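Local coordinates for protein triacylglycerol lipase (PDB 5AH1) that hydrolyses synthetic polyesters and probably triacylglycerols, as a zinc-binding esterase of the alpha/beta-hydrolase fold, at residues 62-67 with 447-452; 84-89 with 247-252; 89-94 with 105-110; 320-325 with 399-404. One frame throughout, in Å; residues are numbered along the deposited sequence. Where two conformers were deposited one is given.

Contact 1: 62-67 with 447-452; sequences VEFPEV and LSNLSR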
loop_
_atom_site.group_PDB
_atom_site.type_symbol
_atom_site.label_atom_id
_atom_site.label_comp_id
_atom_site.label_asym_id
_atom_site.label_seq_id
_atom_site.Cartn_x
_atom_site.Cartn_y
_atom_site.Cartn_z
ATOM N N VAL A 62 11.052 17.181 8.949
ATOM C CA VAL A 62 10.542 18.532 9.139
ATOM C C VAL A 62 9.763 18.647 10.435
ATOM O O VAL A 62 9.283 17.659 10.993
ATOM C CB VAL A 62 9.632 18.978 7.961
ATOM C CG1 VAL A 62 10.399 18.960 6.650
ATOM C CG2 VAL A 62 8.407 18.086 7.853
ATOM N N GLU A 63 9.687 19.873 10.925
ATOM C CA GLU A 63 8.760 20.216 11.990
ATOM C C GLU A 63 7.452 20.668 11.359
ATOM O O GLU A 63 7.414 21.131 10.209
ATOM C CB GLU A 63 9.328 21.328 12.881
ATOM C CG GLU A 63 10.477 20.884 13.795
ATOM C CD GLU A 63 10.025 19.976 14.947
ATOM O OE1 GLU A 63 9.035 20.309 15.646
ATOM O OE2 GLU A 63 10.671 18.924 15.157
ATOM N N PHE A 64 6.368 20.513 12.100
ATOM C CA PHE A 64 5.084 20.989 11.627
ATOM C C PHE A 64 5.153 22.506 11.419
ATOM O O PHE A 64 5.805 23.214 12.193
ATOM C CB PHE A 64 3.961 20.633 12.607
ATOM C CG PHE A 64 2.602 20.897 12.046
ATOM C CD1 PHE A 64 2.002 19.972 11.204
ATOM C CD2 PHE A 64 1.944 22.087 12.304
ATOM C CE1 PHE A 64 0.763 20.221 10.642
ATOM C CE2 PHE A 64 0.706 22.341 11.738
ATOM C CZ PHE A 64 0.122 21.404 10.902
ATOM N N PRO A 65 4.509 23.023 10.359
ATOM C CA PRO A 65 4.596 24.468 10.111
ATOM C C PRO A 65 4.262 25.342 11.319
ATOM O O PRO A 65 3.265 25.120 12.011
ATOM C CB PRO A 65 3.565 24.686 8.997
ATOM C CG PRO A 65 3.532 23.414 8.263
ATOM C CD PRO A 65 3.753 22.336 9.297
ATOM N N GLU A 66 5.134 26.321 11.547
ATOM C CA GLU A 66 4.940 27.382 12.546
ATOM C C GLU A 66 5.087 26.954 14.007
ATOM O O GLU A 66 4.880 27.765 14.895
ATOM C CB GLU A 66 3.580 28.080 12.366
ATOM C CG GLU A 66 3.252 28.525 10.941
ATOM C CD GLU A 66 1.919 29.243 10.876
ATOM O OE1 GLU A 66 0.875 28.548 10.914
ATOM O OE2 GLU A 66 1.908 30.500 10.833
ATOM N N VAL A 67 5.467 25.704 14.253
ATOM C CA VAL A 67 5.575 25.207 15.626
ATOM C C VAL A 67 6.610 25.996 16.428
ATOM O O VAL A 67 6.514 26.082 17.647
ATOM C CB VAL A 67 5.892 23.685 15.669
ATOM C CG1 VAL A 67 7.294 23.392 15.147
ATOM C CG2 VAL A 67 5.723 23.114 17.069
ATOM N N LEU A 447 0.954 14.836 12.348
ATOM C CA LEU A 447 -0.435 14.752 11.913
ATOM C C LEU A 447 -1.430 15.309 12.945
ATOM O O LEU A 447 -2.497 15.840 12.591
ATOM C CB LEU A 447 -0.790 13.304 11.556
ATOM C CG LEU A 447 -0.074 12.734 10.329
ATOM C CD1 LEU A 447 -0.371 11.243 10.202
ATOM C CD2 LEU A 447 -0.476 13.451 9.044
ATOM N N SER A 448 -1.089 15.194 14.226
ATOM C CA SER A 448 -1.964 15.680 15.299
ATOM C C SER A 448 -2.135 17.210 15.299
ATOM O O SER A 448 -3.063 17.727 15.922
ATOM C CB SER A 448 -1.438 15.240 16.670
ATOM O OG SER A 448 -0.407 16.094 17.137
ATOM N N ASN A 449 -1.268 17.924 14.587
ATOM C CA ASN A 449 -1.374 19.374 14.501
ATOM C C ASN A 449 -2.356 19.853 13.440
ATOM O O ASN A 449 -2.712 21.020 13.440
ATOM C CB ASN A 449 -0.031 20.015 14.215
ATOM C CG ASN A 449 0.966 19.784 15.303
ATOM O OD1 ASN A 449 0.853 20.329 16.406
ATOM N ND2 ASN A 449 1.964 18.984 15.006
ATOM N N LEU A 450 -2.763 18.977 12.523
ATOM C CA LEU A 450 -3.562 19.420 11.395
ATOM C C LEU A 450 -4.898 20.005 11.807
ATOM O O LEU A 450 -5.670 19.365 12.517
ATOM C CB LEU A 450 -3.801 18.260 10.438
ATOM C CG LEU A 450 -2.562 17.756 9.705
ATOM C CD1 LEU A 450 -2.896 16.415 9.066
ATOM C CD2 LEU A 450 -2.057 18.749 8.663
ATOM N N SER A 451 -5.175 21.219 11.335
ATOM C CA SER A 451 -6.386 21.938 11.714
ATOM C C SER A 451 -7.568 21.603 10.799
ATOM O O SER A 451 -7.423 20.941 9.767
ATOM C CB SER A 451 -6.126 23.443 11.715
ATOM O OG SER A 451 -5.741 23.884 10.431
ATOM N N ARG A 452 -8.748 22.070 11.191
ATOM C CA ARG A 452 -9.987 21.672 10.537
ATOM C C ARG A 452 -10.126 22.295 9.146
ATOM O O ARG A 452 -9.623 23.400 8.890
ATOM C CB ARG A 452 -11.177 22.092 11.401
ATOM C CG ARG A 452 -11.495 23.581 11.279
ATOM C CD ARG A 452 -12.482 24.068 12.330
ATOM N NE ARG A 452 -13.879 23.790 11.986
ATOM C CZ ARG A 452 -14.599 24.493 11.113
ATOM N NH1 ARG A 452 -14.058 25.518 10.459
ATOM N NH2 ARG A 452 -15.866 24.162 10.880
#
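Phe64 lays one face of its ring on the CB methylene of Asn449, which stands 3.3 Å from the ring centroid and only 5° off the ring normal. This is a CH-pi contact in nearly ideal geometry, with CB about equally far from all six ring carbons. The Asn449 amide runs back along the Phe64 side chain, the two side chains running antiparallel, until Asn449 ND2 lies 3.5 Å from Phe64 CB; amide and ring planes are 34° apart. At the ring edge, close to its plane, Leu450 CD2 meets Phe64 CE1 at 3.7 Å.

Phe64 reaches across because its CG is anti to the backbone N (chi1 -170°). CD of the following Pro65 lies over the opposite face, toward its rim, while Phe446 meets the ring edge-to-face. Phe64 also opens a type II beta turn closed by Val67 N to Phe64 O at 3.2 Å. On the other side, Asn449 ND2 bonds to Phe446 O, near the end of helix 437-448, and Leu450 packs against strands 176-181, 221-227 and 327-331 of the central sheet.

The aromatic ring thus fastens the loop ahead of strand 80-83 to the C-terminal end of the chain through dispersion and CH-pi attraction, while the amide nitrogen of Asn449 is engaged by a backbone carbonyl of helix 437-448.

Contact 2: 84-89 with 247-252; sequences HGFMGF and SYTFGV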
loop_
_atom_site.group_PDB
_atom_site.type_symbol
_atom_site.label_atom_id
_atom_site.label_comp_id
_atom_site.label_asym_id
_atom_site.label_seq_id
_atom_site.Cartn_x
_atom_site.Cartn_y
_atom_site.Cartn_z
ATOM N N HIS A 84 -1.678 -1.823 4.906
ATOM C CA HIS A 84 -0.609 -2.479 4.170
ATOM C C HIS A 84 -0.857 -2.517 2.662
ATOM O O HIS A 84 -1.967 -2.256 2.178
ATOM C CB HIS A 84 -0.475 -3.920 4.680
ATOM C CG HIS A 84 -1.683 -4.761 4.417
ATOM N ND1 HIS A 84 -1.923 -5.345 3.196
ATOM C CD2 HIS A 84 -2.736 -5.099 5.202
ATOM C CE1 HIS A 84 -3.061 -6.018 3.243
ATOM N NE2 HIS A 84 -3.578 -5.881 4.449
ATOM N N GLY A 85 0.205 -2.850 1.942
ATOM C CA GLY A 85 0.155 -2.977 0.495
ATOM C C GLY A 85 -0.064 -4.372 -0.051
ATOM O O GLY A 85 -0.769 -5.202 0.520
ATOM N N PHE A 86 0.533 -4.587 -1.212
ATOM C CA PHE A 86 0.455 -5.856 -1.936
ATOM C C PHE A 86 1.194 -6.932 -1.153
ATOM O O PHE A 86 2.313 -6.693 -0.682
ATOM C CB PHE A 86 1.095 -5.628 -3.308
ATOM C CG PHE A 86 1.084 -6.814 -4.234
ATOM C CD1 PHE A 86 -0.092 -7.329 -4.738
ATOM C CD2 PHE A 86 2.264 -7.345 -4.675
ATOM C CE1 PHE A 86 -0.080 -8.376 -5.625
ATOM C CE2 PHE A 86 2.269 -8.388 -5.560
ATOM C CZ PHE A 86 1.100 -8.899 -6.026
ATOM N N MET A 87 0.553 -8.082 -0.971
ATOM C CA MET A 87 1.155 -9.191 -0.237
ATOM C C MET A 87 1.570 -8.819 1.191
ATOM O O MET A 87 2.560 -9.328 1.717
ATOM C CB MET A 87 2.287 -9.845 -1.049
ATOM C CG MET A 87 1.736 -10.751 -2.174
ATOM S SD MET A 87 0.962 -12.251 -1.507
ATOM C CE MET A 87 2.428 -13.173 -1.133
ATOM N N GLY A 88 0.780 -7.942 1.819
ATOM C CA GLY A 88 0.856 -7.703 3.252
ATOM C C GLY A 88 -0.213 -8.482 3.992
ATOM O O GLY A 88 -1.264 -8.789 3.418
ATOM N N PHE A 89 0.068 -8.827 5.249
ATOM C CA PHE A 89 -0.802 -9.684 6.051
ATOM C C PHE A 89 -1.117 -9.058 7.404
ATOM O O PHE A 89 -0.597 -7.991 7.730
ATOM C CB PHE A 89 -0.162 -11.063 6.171
ATOM C CG PHE A 89 -0.037 -11.736 4.840
ATOM C CD1 PHE A 89 -1.117 -12.404 4.283
ATOM C CD2 PHE A 89 1.134 -11.636 4.103
ATOM C CE1 PHE A 89 -1.034 -12.974 3.009
ATOM C CE2 PHE A 89 1.224 -12.212 2.843
ATOM C CZ PHE A 89 0.138 -12.886 2.296
ATOM N N SER A 247 4.353 -15.059 -8.047
ATOM C CA SER A 247 5.274 -16.105 -7.624
ATOM C C SER A 247 6.541 -15.491 -7.007
ATOM O O SER A 247 7.000 -15.921 -5.946
ATOM C CB SER A 247 5.603 -17.017 -8.804
ATOM O OG SER A 247 6.324 -18.144 -8.361
ATOM N N TYR A 248 7.092 -14.476 -7.660
ATOM C CA TYR A 248 8.207 -13.728 -7.102
ATOM C C TYR A 248 7.902 -13.209 -5.691
ATOM O O TYR A 248 8.732 -13.326 -4.788
ATOM C CB TYR A 248 8.575 -12.552 -8.012
ATOM C CG TYR A 248 9.500 -11.569 -7.339
ATOM C CD1 TYR A 248 10.841 -11.861 -7.156
ATOM C CD2 TYR A 248 9.024 -10.354 -6.877
ATOM C CE1 TYR A 248 11.691 -10.973 -6.521
ATOM C CE2 TYR A 248 9.860 -9.456 -6.238
ATOM C CZ TYR A 248 11.197 -9.770 -6.070
ATOM O OH TYR A 248 12.021 -8.857 -5.430
ATOM N N THR A 249 6.709 -12.665 -5.510
ATOM C CA THR A 249 6.362 -12.070 -4.235
ATOM C C THR A 249 6.193 -13.130 -3.129
ATOM O O THR A 249 6.438 -12.850 -1.965
ATOM C CB THR A 249 5.138 -11.165 -4.373
ATOM O OG1 THR A 249 5.341 -10.276 -5.483
ATOM C CG2 THR A 249 4.959 -10.347 -3.122
ATOM N N PHE A 250 5.811 -14.353 -3.490
ATOM C CA PHE A 250 5.833 -15.476 -2.537
ATOM C C PHE A 250 7.270 -15.792 -2.145
ATOM O O PHE A 250 7.551 -16.110 -0.994
ATOM C CB PHE A 250 5.166 -16.731 -3.105
ATOM C CG PHE A 250 3.671 -16.718 -3.016
ATOM C CD1 PHE A 250 3.026 -16.665 -1.792
ATOM C CD2 PHE A 250 2.905 -16.797 -4.158
ATOM C CE1 PHE A 250 1.646 -16.667 -1.727
ATOM C CE2 PHE A 250 1.534 -16.794 -4.096
ATOM C CZ PHE A 250 0.902 -16.726 -2.887
ATOM N N GLY A 251 8.176 -15.709 -3.107
ATOM C CA GLY A 251 9.596 -15.842 -2.826
ATOM C C GLY A 251 10.066 -14.809 -1.811
ATOM O O GLY A 251 10.744 -15.148 -0.845
ATOM N N VAL A 252 9.708 -13.541 -2.022
ATOM C CA VAL A 252 10.073 -12.491 -1.080
ATOM C C VAL A 252 9.494 -12.809 0.305
ATOM O O VAL A 252 10.175 -12.682 1.325
ATOM C CB VAL A 252 9.600 -11.103 -1.548
ATOM C CG1 VAL A 252 9.943 -10.066 -0.503
ATOM C CG2 VAL A 252 10.252 -10.729 -2.876
#
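Met87 and Thr249 bring together two elements of the alpha/beta-hydrolase fold: the loop that leaves strand 80-83 of the central parallel sheet and helix 242-257. Their side chains carry most of the buried surface. Thr249 CG2 wedges against the base of the methionine, 3.4 Å from both Met87 CB and Met87 CG. The threonine hydroxyl is turned to its own helix, where OG1 bonds to Leu245 O, and its methyl group, anti to the backbone N, is the branch presented to the loop.

Beyond CG the methionine folds back on itself, with chi2 at -70° and chi3 at -77°, and this double bend carries its end to Phe250. The sulfur lies 4.9 Å from the centroid of the Phe250 ring in an oblique Met-aromatic contact, 26° off the normal. Phe250 starts away from the loop at CB, yet its ring swings back to receive the methionine and also packs on Ile288 and Leu292 of helix 284-292.

Gly85 to Gly88 form a type II beta turn, which places Phe86 and Met87 at its two central positions. The Phe86 backbone N makes a weak hydrogen bond to Ser182 OG, in a GxSxG sequence that probably forms the nucleophile elbow; the loop would therefore border the active site. On the helix side, the Phe86 ring offers its edge to the threonine, CE2 lying 3.6 Å from Thr249 OG1. Met87 CE, the last atom of the bent chain, sits 3.6 Å from Phe250 CD1.

Contact 3: 89-94 with 105-110; sequences FGRDEL and DLQEKL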
loop_
_atom_site.group_PDB
_atom_site.type_symbol
_atom_site.label_atom_id
_atom_site.label_comp_id
_atom_site.label_asym_id
_atom_site.label_seq_id
_atom_site.Cartn_x
_atom_site.Cartn_y
_atom_site.Cartn_z
ATOM N N PHE A 89 0.068 -8.827 5.249
ATOM C CA PHE A 89 -0.802 -9.684 6.051
ATOM C C PHE A 89 -1.117 -9.058 7.404
ATOM O O PHE A 89 -0.597 -7.991 7.730
ATOM C CB PHE A 89 -0.162 -11.063 6.171
ATOM C CG PHE A 89 -0.037 -11.736 4.840
ATOM C CD1 PHE A 89 -1.117 -12.404 4.283
ATOM C CD2 PHE A 89 1.134 -11.636 4.103
ATOM C CE1 PHE A 89 -1.034 -12.974 3.009
ATOM C CE2 PHE A 89 1.224 -12.212 2.843
ATOM C CZ PHE A 89 0.138 -12.886 2.296
ATOM N N GLY A 90 -1.979 -9.718 8.166
ATOM C CA GLY A 90 -2.496 -9.169 9.408
ATOM C C GLY A 90 -1.641 -9.449 10.616
ATOM O O GLY A 90 -0.679 -10.223 10.571
ATOM N N ARG A 91 -2.012 -8.805 11.713
ATOM C CA ARG A 91 -1.291 -8.934 12.976
ATOM C C ARG A 91 -1.277 -10.353 13.521
ATOM O O ARG A 91 -0.372 -10.711 14.261
ATOM C CB ARG A 91 -1.890 -7.996 14.024
ATOM C CG ARG A 91 -1.641 -6.539 13.738
ATOM C CD ARG A 91 -2.220 -5.637 14.835
ATOM N NE ARG A 91 -1.693 -5.917 16.169
ATOM C CZ ARG A 91 -0.540 -5.446 16.624
ATOM N NH1 ARG A 91 0.232 -4.686 15.863
ATOM N NH2 ARG A 91 -0.136 -5.743 17.848
ATOM N N ASP A 92 -2.289 -11.144 13.157
ATOM C CA ASP A 92 -2.412 -12.534 13.581
ATOM C C ASP A 92 -1.788 -13.511 12.584
ATOM O O ASP A 92 -1.965 -14.718 12.708
ATOM C CB ASP A 92 -3.893 -12.889 13.751
ATOM C CG ASP A 92 -4.673 -12.805 12.440
ATOM O OD1 ASP A 92 -4.438 -11.859 11.661
ATOM O OD2 ASP A 92 -5.519 -13.694 12.189
ATOM N N GLU A 93 -1.064 -12.999 11.597
ATOM C CA GLU A 93 -0.450 -13.841 10.575
ATOM C C GLU A 93 1.072 -13.756 10.642
ATOM O O GLU A 93 1.622 -12.887 11.316
ATOM C CB GLU A 93 -0.971 -13.436 9.182
ATOM C CG GLU A 93 -2.493 -13.581 9.065
ATOM C CD GLU A 93 -3.050 -13.290 7.691
ATOM O OE1 GLU A 93 -3.301 -12.113 7.371
ATOM O OE2 GLU A 93 -3.302 -14.246 6.937
ATOM N N LEU A 94 1.729 -14.701 9.976
ATOM C CA LEU A 94 3.193 -14.747 9.861
ATOM C C LEU A 94 3.894 -14.909 11.202
ATOM O O LEU A 94 5.023 -14.442 11.379
ATOM C CB LEU A 94 3.738 -13.510 9.131
ATOM C CG LEU A 94 3.155 -13.220 7.748
ATOM C CD1 LEU A 94 3.916 -12.064 7.106
ATOM C CD2 LEU A 94 3.179 -14.470 6.860
ATOM N N ASP A 105 6.991 -3.669 16.777
ATOM C CA ASP A 105 5.549 -3.513 16.613
ATOM C C ASP A 105 5.204 -2.021 16.620
ATOM O O ASP A 105 4.993 -1.436 17.687
ATOM C CB ASP A 105 4.820 -4.278 17.722
ATOM C CG ASP A 105 3.315 -4.322 17.517
ATOM O OD1 ASP A 105 2.795 -3.571 16.668
ATOM O OD2 ASP A 105 2.638 -5.109 18.202
ATOM N N LEU A 106 5.187 -1.401 15.440
ATOM C CA LEU A 106 4.996 0.049 15.359
ATOM C C LEU A 106 3.668 0.488 15.964
ATOM O O LEU A 106 3.619 1.520 16.644
ATOM C CB LEU A 106 5.088 0.527 13.908
ATOM C CG LEU A 106 6.458 0.472 13.240
ATOM C CD1 LEU A 106 6.335 0.790 11.769
ATOM C CD2 LEU A 106 7.427 1.437 13.910
ATOM N N GLN A 107 2.607 -0.291 15.744
ATOM C CA GLN A 107 1.316 0.034 16.347
ATOM C C GLN A 107 1.458 0.181 17.871
ATOM O O GLN A 107 0.965 1.145 18.477
ATOM C CB GLN A 107 0.271 -1.031 16.034
ATOM C CG GLN A 107 -1.067 -0.788 16.727
ATOM C CD GLN A 107 -2.033 -1.933 16.575
ATOM O OE1 GLN A 107 -2.541 -2.190 15.485
ATOM N NE2 GLN A 107 -2.275 -2.654 17.665
ATOM N N GLU A 108 2.126 -0.784 18.491
ATOM C CA GLU A 108 2.287 -0.771 19.941
ATOM C C GLU A 108 3.111 0.439 20.382
ATOM O O GLU A 108 2.768 1.108 21.357
ATOM C CB GLU A 108 2.934 -2.078 20.418
ATOM C CG GLU A 108 2.835 -2.330 21.934
ATOM C CD GLU A 108 3.895 -1.598 22.753
ATOM O OE1 GLU A 108 5.008 -1.358 22.235
ATOM O OE2 GLU A 108 3.614 -1.277 23.932
ATOM N N LYS A 109 4.188 0.725 19.656
ATOM C CA LYS A 109 5.061 1.846 19.998
ATOM C C LYS A 109 4.322 3.169 19.887
ATOM O O LYS A 109 4.487 4.062 20.724
ATOM C CB LYS A 109 6.300 1.851 19.099
ATOM C CG LYS A 109 7.197 0.639 19.256
ATOM C CD LYS A 109 7.669 0.443 20.682
ATOM C CE LYS A 109 8.601 -0.756 20.785
ATOM N NZ LYS A 109 9.099 -0.964 22.173
ATOM N N LEU A 110 3.502 3.300 18.859
ATOM C CA LEU A 110 2.712 4.501 18.675
ATOM C C LEU A 110 1.715 4.675 19.814
ATOM O O LEU A 110 1.648 5.727 20.432
ATOM C CB LEU A 110 1.996 4.438 17.326
ATOM C CG LEU A 110 2.899 4.731 16.132
ATOM C CD1 LEU A 110 2.315 4.187 14.822
ATOM C CD2 LEU A 110 3.142 6.234 16.043
#
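The two terminal nitrogens of Arg91 each take one oxygen of the Asp105 carboxylate in a two-pronged salt bridge, NH1 to OD1 and NH2 to OD2, each at 2.9 Å. The NH1 bond is nearly straight, at 172°, and lies in the guanidinium plane, although it meets OD1 from 21° outside the carboxylate plane. The NH2 bond, somewhat more bent, uses the syn lone pair of OD2. Guanidinium and carboxylate planes are roughly aligned, tilted somewhat against each other.

Asp105 is also the N-cap of helix 106-112: its OD1 accepts a weak bond from Glu108 N at 3.4 Å, besides the one from Arg91. The Gln107 amide stacks over one face of the guanidinium, planes 22° apart, with NE2 3.4 Å from Arg91 CZ. Gln107 OE1 is held by Thr119 OG1, from strand 117-120, which fixes how the amide lies on the arginine. Arg91 follows Gly90 in a type I beta turn, and a bend about its CG-CD bond turns the guanidinium to the carboxylate.

Because one aspartate serves both as helix cap and as salt-bridge acceptor, the loop after strand 80-83 is tied, at the surface, to the start of the next helix. The helix dipole and the arginine together would be expected to stabilise the negative charge of Asp105.

Contact 4: 320-325 with 399-404; sequences VKAQPD and SNDVIE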
loop_
_atom_site.group_PDB
_atom_site.type_symbol
_atom_site.label_atom_id
_atom_site.label_comp_id
_atom_site.label_asym_id
_atom_site.label_seq_id
_atom_site.Cartn_x
_atom_site.Cartn_y
_atom_site.Cartn_z
ATOM N N VAL A 320 -10.601 8.413 -8.819
ATOM C CA VAL A 320 -10.217 8.538 -7.419
ATOM C C VAL A 320 -9.427 9.837 -7.253
ATOM O O VAL A 320 -8.233 9.892 -7.538
ATOM C CB VAL A 320 -9.426 7.295 -6.933
ATOM C CG1 VAL A 320 -8.935 7.479 -5.518
ATOM C CG2 VAL A 320 -10.293 6.054 -7.019
ATOM N N LYS A 321 -10.114 10.879 -6.786
ATOM C CA LYS A 321 -9.541 12.221 -6.719
ATOM C C LYS A 321 -9.256 12.637 -5.298
ATOM O O LYS A 321 -9.827 12.109 -4.334
ATOM C CB LYS A 321 -10.463 13.240 -7.382
ATOM C CG LYS A 321 -11.714 13.573 -6.633
ATOM C CD LYS A 321 -12.574 14.596 -7.364
ATOM C CE LYS A 321 -12.191 16.009 -7.040
ATOM N NZ LYS A 321 -13.211 16.948 -7.609
ATOM N N ALA A 322 -8.346 13.595 -5.175
ATOM C CA ALA A 322 -8.082 14.226 -3.890
ATOM C C ALA A 322 -9.285 15.077 -3.515
ATOM O O ALA A 322 -9.668 15.995 -4.251
ATOM C CB ALA A 322 -6.829 15.102 -3.959
ATOM N N GLN A 323 -9.897 14.757 -2.381
ATOM C CA GLN A 323 -11.075 15.469 -1.905
ATOM C C GLN A 323 -10.680 16.801 -1.271
ATOM O O GLN A 323 -9.624 16.912 -0.652
ATOM C CB GLN A 323 -11.808 14.574 -0.907
ATOM C CG GLN A 323 -12.359 13.298 -1.554
ATOM C CD GLN A 323 -13.445 13.603 -2.571
ATOM O OE1 GLN A 323 -14.310 14.449 -2.339
ATOM N NE2 GLN A 323 -13.408 12.928 -3.707
ATOM N N PRO A 324 -11.537 17.822 -1.417
ATOM C CA PRO A 324 -11.117 19.190 -1.060
ATOM C C PRO A 324 -10.965 19.438 0.434
ATOM O O PRO A 324 -10.318 20.403 0.829
ATOM C CB PRO A 324 -12.235 20.053 -1.651
ATOM C CG PRO A 324 -13.402 19.144 -1.786
ATOM C CD PRO A 324 -12.823 17.819 -2.141
ATOM N N ASP A 325 -11.557 18.566 1.241
ATOM C CA ASP A 325 -11.546 18.697 2.696
ATOM C C ASP A 325 -10.620 17.700 3.399
ATOM O O ASP A 325 -10.731 17.504 4.603
ATOM C CB ASP A 325 -12.979 18.568 3.218
ATOM C CG ASP A 325 -13.661 17.248 2.837
ATOM O OD1 ASP A 325 -13.276 16.556 1.863
ATOM O OD2 ASP A 325 -14.639 16.907 3.537
ATOM N N SER A 399 -5.077 12.140 -13.969
ATOM C CA SER A 399 -5.495 12.823 -12.751
ATOM C C SER A 399 -5.588 14.326 -12.923
ATOM O O SER A 399 -4.799 14.925 -13.645
ATOM C CB SER A 399 -4.504 12.527 -11.610
ATOM O OG SER A 399 -4.933 13.100 -10.380
ATOM N N ASN A 400 -6.517 14.915 -12.172
ATOM C CA ASN A 400 -6.605 16.364 -12.007
ATOM C C ASN A 400 -6.079 16.831 -10.647
ATOM O O ASN A 400 -6.128 18.012 -10.336
ATOM C CB ASN A 400 -8.044 16.839 -12.148
ATOM C CG ASN A 400 -8.641 16.520 -13.492
ATOM O OD1 ASN A 400 -8.032 16.784 -14.522
ATOM N ND2 ASN A 400 -9.853 15.984 -13.489
ATOM N N ASP A 401 -5.554 15.931 -9.831
ATOM C CA ASP A 401 -5.064 16.322 -8.507
ATOM C C ASP A 401 -3.885 17.272 -8.627
ATOM O O ASP A 401 -3.064 17.168 -9.552
ATOM C CB ASP A 401 -4.600 15.101 -7.716
ATOM C CG ASP A 401 -5.735 14.209 -7.231
ATOM O OD1 ASP A 401 -6.921 14.437 -7.558
ATOM O OD2 ASP A 401 -5.411 13.272 -6.468
ATOM N N VAL A 402 -3.797 18.210 -7.686
ATOM C CA VAL A 402 -2.657 19.106 -7.594
ATOM C C VAL A 402 -1.608 18.458 -6.708
ATOM O O VAL A 402 -1.933 17.934 -5.633
ATOM C CB VAL A 402 -3.094 20.472 -7.040
ATOM C CG1 VAL A 402 -1.884 21.374 -6.738
ATOM C CG2 VAL A 402 -4.016 21.149 -8.034
ATOM N N ILE A 403 -0.360 18.530 -7.156
ATOM C CA ILE A 403 0.798 18.081 -6.390
ATOM C C ILE A 403 1.801 19.214 -6.301
ATOM O O ILE A 403 2.187 19.784 -7.319
ATOM C CB ILE A 403 1.489 16.861 -7.071
ATOM C CG1 ILE A 403 0.490 15.724 -7.307
ATOM C CG2 ILE A 403 2.693 16.380 -6.256
ATOM C CD1 ILE A 403 1.041 14.607 -8.175
ATOM N N GLU A 404 2.222 19.541 -5.086
ATOM C CA GLU A 404 3.306 20.496 -4.891
ATOM C C GLU A 404 4.286 19.921 -3.897
ATOM O O GLU A 404 3.894 19.250 -2.943
ATOM C CB GLU A 404 2.790 21.810 -4.323
ATOM C CG GLU A 404 1.771 22.552 -5.154
ATOM C CD GLU A 404 1.312 23.839 -4.452
ATOM O OE1 GLU A 404 2.003 24.289 -3.500
ATOM O OE2 GLU A 404 0.261 24.399 -4.834
HETATM O O HOH W 1 -6.490 11.039 -9.504
HETATM O O HOH W 2 -6.420 10.822 -5.472
HETATM O O HOH W 3 -8.314 16.739 -6.726
#
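Asp401 meets Ala322 directly, its carboxylate taking the alanine's backbone N-H, and the residues before it prepare that bond. At Ser399 the link is through water: water 1 donates to Val320 O and accepts from Ser399 OG, its oxygen 2.7 Å from OG. The same hydroxyl oxygen accepts from Asp401 N at 2.9 Å, an ST turn that bends the chain at Asn400 and helps to set the aspartate in place.

Asp401 OD1 receives Ala322 N at 2.9 Å in an almost perfectly straight bond (178°), the donor arriving on the syn side but 31° out of the carboxylate plane. The place is the edge of the central parallel sheet of the alpha/beta-hydrolase fold: residues 320-325 lead from helix 310-317 into strand 327-331, and residues 399-404 run into the outermost strand 403-405. Strand 415-417 lies between these two strands, and its Trp415 packs on Ala322 and Ile403.

With CG beside its own backbone N (chi1 -72°), the aspartate reaches over to residues 321-322, where OD2 also lies 3.4 Å from Ala322 CB and OD1 lies 3.5 Å from Lys321 CA. Water 2 links OD2 to Val320 O and water 3 links OD1 to Ala322 O, so water bridges flank the direct bond. Trp415 NE1 is a further donor to OD2. Past Asp401, Val402 and Glu404 pair with Trp415 through backbone hydrogen bonds, and Glu404 OE2 accepts from Gln414 NE2.

Overall arrangement
Contacts 1, 2 and 4 are all partly buried, contact 2 nearest the centre of the chain; contact 3 is a surface contact. Contacts 2 and 3 share Phe89, so the single loop after strand 80-83 meets helix 242-257 through apolar and sulfur-aromatic packing and helix 106-112 through a salt bridge. Contact 1 joins the loop before strand 80-83 to the C-terminal end and encloses the other three along the sequence; like contact 2 it is largely apolar and uses an aromatic ring, here facing a methylene. Contact 4, about 29 Å from contact 2 between centres and across the chain's centre, relies instead on a carboxylate, a backbone amide and bridging waters.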